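Local coordinates for protein frutapin (Artocarpus altilis, PDB 5KRP) that is a carbohydrate-binding lectin of breadfruit from the jacalin-like family, at residues I29-F41 with R93-N105. Residues are numbered along the deposited sequence; the frame is centred on the assembly and turned at random.
Sequences IIELSYKEAIGSF and RTPVVRSLKFKTN
The ring of Phe102 carries CD1 of Ile30 over one face, a CH-pi contact 4.3 Å from the ring centroid and shifted toward the rim, while CD2 of Leu32 sits at its edge near the ring plane. CZ of Phe102 in turn lies at the edge of the Phe41 ring, 4.3 Å from CE2 of Phe41. These side chains form part of the interior of the beta-prism characteristic of jacalin-like lectins, where the sheet holding strands 26-34 and 38-47 faces the one holding strand 95-104. CG of Leu32 lies between its backbone N and carbonyl carbon (chi1 59°), a position from which CD2 reaches CE2 of Phe102. Phe41 also meets Phe133 edge-to-face, bringing the third sheet into the same core.

Toward the turn that joins strands 26-34 and 38-47, the two sheets converge. Ile38 packs CG1 on CG1 of Val97 at 3.9 Å and on Leu100, with Leu141 bordering both Ile38 and Val97. The backbone N of Ile38 donates a nearly straight hydrogen bond to O of Val97 (3.0 Å, 169°), which links the two sheets. CA of Ala37 makes a CH···O contact with O of Arg98. Arg98 and Ser99 form a classic beta bulge against strand 77-86. The Arg98 side chain, bent at chi2 and chi3, curls back past CB of Ala37 to bring its guanidinium edge to the turn, and Glu115 forms a salt bridge with NH2. O of Glu36 lies near the guanidinium plane and accepts two hydrogen bonds from the same face of its carbonyl plane, from Arg98 NE at 2.9 Å and Arg98 NH2 at 3.1 Å.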
loop_
_atom_site.group_PDB
_atom_site.type_symbol
_atom_site.label_atom_id
_atom_site.label_comp_id
_atom_site.label_asym_id
_atom_site.label_seq_id
_atom_site.Cartn_x
_atom_site.Cartn_y
_atom_site.Cartn_z
ATOM N N ILE A 29 -20.797 5.879 8.594
ATOM C CA ILE A 29 -22.241 5.518 8.457
ATOM C C ILE A 29 -22.498 5.028 7.074
ATOM O O ILE A 29 -22.092 5.652 6.058
ATOM C CB ILE A 29 -23.165 6.736 8.755
ATOM C CG1 ILE A 29 -23.017 7.216 10.210
ATOM C CG2 ILE A 29 -24.664 6.476 8.417
ATOM C CD1 ILE A 29 -23.489 8.647 10.461
ATOM N N ILE A 30 -23.338 3.998 7.031
ATOM C CA ILE A 30 -23.898 3.489 5.755
ATOM C C ILE A 30 -25.426 3.649 5.784
ATOM O O ILE A 30 -26.021 3.245 6.757
ATOM C CB ILE A 30 -23.536 2.020 5.496
ATOM C CG1 ILE A 30 -22.013 1.889 5.353
ATOM C CG2 ILE A 30 -24.196 1.537 4.201
ATOM C CD1 ILE A 30 -21.525 0.460 5.441
ATOM N N GLU A 31 -25.994 4.295 4.760
ATOM C CA GLU A 31 -27.482 4.429 4.641
ATOM C C GLU A 31 -27.940 3.702 3.383
ATOM O O GLU A 31 -27.405 3.927 2.311
ATOM C CB GLU A 31 -27.870 5.899 4.531
ATOM C CG GLU A 31 -27.491 6.725 5.761
ATOM C CD GLU A 31 -27.913 8.192 5.646
ATOM O OE1 GLU A 31 -29.151 8.440 5.577
ATOM O OE2 GLU A 31 -27.023 9.081 5.640
ATOM N N LEU A 32 -28.913 2.818 3.515
ATOM C CA LEU A 32 -29.403 2.168 2.366
ATOM C C LEU A 32 -30.916 2.065 2.454
ATOM O O LEU A 32 -31.480 2.289 3.528
ATOM C CB LEU A 32 -28.717 0.812 2.212
ATOM C CG LEU A 32 -28.827 -0.205 3.292
ATOM C CD1 LEU A 32 -30.147 -1.018 3.120
ATOM C CD2 LEU A 32 -27.686 -1.184 3.243
ATOM N N SER A 33 -31.543 1.802 1.296
ATOM C CA SER A 33 -32.998 1.431 1.270
ATOM C C SER A 33 -33.158 0.046 0.676
ATOM O O SER A 33 -32.287 -0.443 -0.077
ATOM C CB SER A 33 -33.839 2.460 0.540
ATOM O OG SER A 33 -33.644 2.377 -0.846
ATOM N N TYR A 34 -34.215 -0.650 1.098
ATOM C CA TYR A 34 -34.470 -1.986 0.648
ATOM C C TYR A 34 -35.973 -2.343 0.697
ATOM O O TYR A 34 -36.743 -1.717 1.453
ATOM C CB TYR A 34 -33.765 -3.018 1.484
ATOM C CG TYR A 34 -34.224 -3.081 2.922
ATOM C CD1 TYR A 34 -33.727 -2.182 3.885
ATOM C CD2 TYR A 34 -35.175 -4.064 3.339
ATOM C CE1 TYR A 34 -34.163 -2.244 5.227
ATOM C CE2 TYR A 34 -35.631 -4.105 4.664
ATOM C CZ TYR A 34 -35.084 -3.224 5.595
ATOM O OH TYR A 34 -35.487 -3.240 6.909
ATOM N N LYS A 35 -36.285 -3.353 -0.111
ATOM C CA LYS A 35 -37.536 -4.148 0.055
ATOM C C LYS A 35 -37.299 -5.502 -0.632
ATOM O O LYS A 35 -36.648 -6.379 -0.054
ATOM C CB LYS A 35 -38.768 -3.289 -0.447
ATOM C CG LYS A 35 -40.109 -3.952 -0.089
ATOM C CD LYS A 35 -40.434 -3.774 1.381
ATOM C CE LYS A 35 -41.614 -4.663 1.842
ATOM N NZ LYS A 35 -42.192 -4.193 3.146
ATOM N N GLU A 36 -37.670 -5.650 -1.905
ATOM C CA GLU A 36 -37.363 -6.868 -2.625
ATOM C C GLU A 36 -35.878 -6.957 -3.011
ATOM O O GLU A 36 -35.345 -8.035 -3.276
ATOM C CB GLU A 36 -38.240 -6.947 -3.892
ATOM C CG GLU A 36 -39.714 -7.135 -3.514
ATOM C CD GLU A 36 -40.489 -5.857 -3.251
ATOM O OE1 GLU A 36 -40.033 -4.682 -3.461
ATOM O OE2 GLU A 36 -41.673 -6.051 -2.888
ATOM N N ALA A 37 -35.276 -5.797 -3.113
ATOM C CA ALA A 37 -33.854 -5.710 -3.505
ATOM C C ALA A 37 -33.286 -4.537 -2.718
ATOM O O ALA A 37 -34.014 -3.843 -2.010
ATOM C CB ALA A 37 -33.731 -5.485 -4.988
ATOM N N ILE A 38 -31.998 -4.217 -2.939
ATOM C CA ILE A 38 -31.459 -2.976 -2.436
ATOM C C ILE A 38 -31.665 -1.853 -3.434
ATOM O O ILE A 38 -31.389 -2.003 -4.661
ATOM C CB ILE A 38 -29.905 -3.147 -2.145
ATOM C CG1 ILE A 38 -29.620 -4.326 -1.234
ATOM C CG2 ILE A 38 -29.319 -1.819 -1.676
ATOM C CD1 ILE A 38 -30.193 -4.269 0.151
ATOM N N GLY A 39 -32.144 -0.706 -2.913
ATOM C CA GLY A 39 -32.376 0.518 -3.639
ATOM C C GLY A 39 -31.230 1.525 -3.446
ATOM O O GLY A 39 -30.253 1.518 -4.162
ATOM N N SER A 40 -31.394 2.448 -2.509
ATOM C CA SER A 40 -30.436 3.514 -2.292
ATOM C C SER A 40 -29.197 2.965 -1.548
ATOM O O SER A 40 -29.278 2.028 -0.797
ATOM C CB SER A 40 -31.081 4.577 -1.429
ATOM O OG SER A 40 -32.255 5.145 -2.058
ATOM N N PHE A 41 -28.099 3.664 -1.714
ATOM C CA PHE A 41 -26.871 3.362 -1.037
ATOM C C PHE A 41 -26.050 4.631 -1.007
ATOM O O PHE A 41 -25.654 5.192 -2.038
ATOM C CB PHE A 41 -26.122 2.212 -1.754
ATOM C CG PHE A 41 -24.898 1.725 -0.979
ATOM C CD1 PHE A 41 -23.680 2.371 -1.119
ATOM C CD2 PHE A 41 -24.994 0.673 -0.096
ATOM C CE1 PHE A 41 -22.532 1.862 -0.428
ATOM C CE2 PHE A 41 -23.893 0.220 0.621
ATOM C CZ PHE A 41 -22.690 0.813 0.465
ATOM N N ARG A 93 -34.542 -8.001 -17.442
ATOM C CA ARG A 93 -34.225 -9.033 -16.468
ATOM C C ARG A 93 -32.704 -8.982 -15.993
ATOM O O ARG A 93 -31.990 -9.982 -15.879
ATOM C CB ARG A 93 -34.572 -10.385 -17.026
ATOM C CG ARG A 93 -34.950 -11.284 -15.890
ATOM C CD ARG A 93 -35.748 -12.484 -16.326
ATOM N NE ARG A 93 -35.581 -13.540 -15.338
ATOM C CZ ARG A 93 -34.475 -14.276 -15.193
ATOM N NH1 ARG A 93 -33.393 -14.070 -15.969
ATOM N NH2 ARG A 93 -34.448 -15.225 -14.250
ATOM N N THR A 94 -32.215 -7.794 -15.744
ATOM C CA THR A 94 -30.773 -7.660 -15.447
ATOM C C THR A 94 -30.516 -8.070 -13.923
ATOM O O THR A 94 -31.362 -7.755 -13.086
ATOM C CB THR A 94 -30.345 -6.276 -15.775
ATOM O OG1 THR A 94 -28.931 -6.272 -15.839
ATOM C CG2 THR A 94 -30.892 -5.234 -14.801
ATOM N N PRO A 95 -29.420 -8.753 -13.615
ATOM C CA PRO A 95 -29.084 -8.994 -12.193
ATOM C C PRO A 95 -28.843 -7.684 -11.429
ATOM O O PRO A 95 -28.216 -6.767 -11.921
ATOM C CB PRO A 95 -27.806 -9.825 -12.266
ATOM C CG PRO A 95 -27.793 -10.398 -13.683
ATOM C CD PRO A 95 -28.342 -9.322 -14.485
ATOM N N VAL A 96 -29.368 -7.649 -10.220
ATOM C CA VAL A 96 -29.160 -6.590 -9.261
ATOM C C VAL A 96 -28.786 -7.138 -7.890
ATOM O O VAL A 96 -28.808 -8.350 -7.626
ATOM C CB VAL A 96 -30.435 -5.670 -9.126
ATOM C CG1 VAL A 96 -30.868 -5.139 -10.449
ATOM C CG2 VAL A 96 -31.582 -6.390 -8.452
ATOM N N VAL A 97 -28.441 -6.227 -6.977
ATOM C CA VAL A 97 -28.132 -6.621 -5.609
ATOM C C VAL A 97 -29.427 -6.744 -4.831
ATOM O O VAL A 97 -30.096 -5.744 -4.607
ATOM C CB VAL A 97 -27.223 -5.574 -4.894
ATOM C CG1 VAL A 97 -26.940 -5.997 -3.465
ATOM C CG2 VAL A 97 -25.936 -5.345 -5.718
ATOM N N ARG A 98 -29.754 -7.976 -4.483
ATOM C CA ARG A 98 -31.033 -8.351 -3.871
ATOM C C ARG A 98 -30.945 -8.220 -2.373
ATOM O O ARG A 98 -31.921 -7.845 -1.708
ATOM C CB ARG A 98 -31.484 -9.769 -4.275
ATOM C CG ARG A 98 -31.766 -9.981 -5.762
ATOM C CD ARG A 98 -32.900 -9.138 -6.318
ATOM N NE ARG A 98 -34.067 -9.449 -5.526
ATOM C CZ ARG A 98 -34.888 -10.465 -5.758
ATOM N NH1 ARG A 98 -34.767 -11.230 -6.844
ATOM N NH2 ARG A 98 -35.822 -10.703 -4.880
ATOM N N SER A 99 -29.755 -8.437 -1.821
ATOM C CA SER A 99 -29.571 -8.366 -0.361
ATOM C C SER A 99 -28.117 -7.905 -0.040
ATOM O O SER A 99 -27.185 -8.257 -0.796
ATOM C CB SER A 99 -29.726 -9.738 0.256
ATOM O OG SER A 99 -29.849 -9.664 1.642
ATOM N N LEU A 100 -27.964 -7.270 1.116
ATOM C CA LEU A 100 -26.648 -6.968 1.709
ATOM C C LEU A 100 -26.653 -7.311 3.217
ATOM O O LEU A 100 -27.648 -7.170 3.921
ATOM C CB LEU A 100 -26.224 -5.509 1.518
ATOM C CG LEU A 100 -25.868 -5.099 0.126
ATOM C CD1 LEU A 100 -25.754 -3.627 0.056
ATOM C CD2 LEU A 100 -24.535 -5.733 -0.318
ATOM N N LYS A 101 -25.493 -7.693 3.717
ATOM C CA LYS A 101 -25.264 -7.927 5.163
ATOM C C LYS A 101 -23.795 -7.511 5.483
ATOM O O LYS A 101 -22.889 -7.752 4.671
ATOM C CB LYS A 101 -25.402 -9.412 5.469
ATOM C CG LYS A 101 -25.233 -9.698 6.924
ATOM C CD LYS A 101 -25.044 -11.165 7.215
ATOM C CE LYS A 101 -26.269 -11.958 7.046
ATOM N NZ LYS A 101 -25.929 -13.343 7.559
ATOM N N PHE A 102 -23.604 -6.906 6.652
ATOM C CA PHE A 102 -22.300 -6.316 7.065
ATOM C C PHE A 102 -21.994 -6.865 8.425
ATOM O O PHE A 102 -22.891 -6.904 9.293
ATOM C CB PHE A 102 -22.437 -4.821 7.188
ATOM C CG PHE A 102 -22.686 -4.128 5.922
ATOM C CD1 PHE A 102 -21.685 -3.961 5.012
ATOM C CD2 PHE A 102 -23.985 -3.689 5.585
ATOM C CE1 PHE A 102 -21.934 -3.325 3.805
ATOM C CE2 PHE A 102 -24.259 -3.101 4.332
ATOM C CZ PHE A 102 -23.219 -2.886 3.443
ATOM N N LYS A 103 -20.772 -7.308 8.601
ATOM C CA LYS A 103 -20.306 -7.730 9.946
ATOM C C LYS A 103 -19.141 -6.861 10.384
ATOM O O LYS A 103 -18.370 -6.387 9.538
ATOM C CB LYS A 103 -19.842 -9.155 9.927
ATOM C CG LYS A 103 -20.975 -10.100 9.566
ATOM C CD LYS A 103 -20.648 -11.530 9.962
ATOM C CE LYS A 103 -21.703 -12.476 9.390
ATOM N NZ LYS A 103 -21.239 -13.899 9.491
ATOM N N THR A 104 -19.034 -6.599 11.698
ATOM C CA THR A 104 -17.910 -5.805 12.238
ATOM C C THR A 104 -16.942 -6.568 13.155
ATOM O O THR A 104 -17.249 -7.658 13.706
ATOM C CB THR A 104 -18.382 -4.537 12.968
ATOM O OG1 THR A 104 -18.797 -4.896 14.290
ATOM C CG2 THR A 104 -19.523 -3.832 12.241
ATOM N N ASN A 105 -15.736 -5.987 13.307
ATOM C CA ASN A 105 -14.704 -6.519 14.210
ATOM C C ASN A 105 -15.171 -6.635 15.684
ATOM O O ASN A 105 -14.582 -7.369 16.454
ATOM C CB ASN A 105 -13.416 -5.695 14.104
ATOM C CG ASN A 105 -13.577 -4.328 14.640
ATOM O OD1 ASN A 105 -14.598 -3.683 14.439
ATOM N ND2 ASN A 105 -12.567 -3.853 15.375
#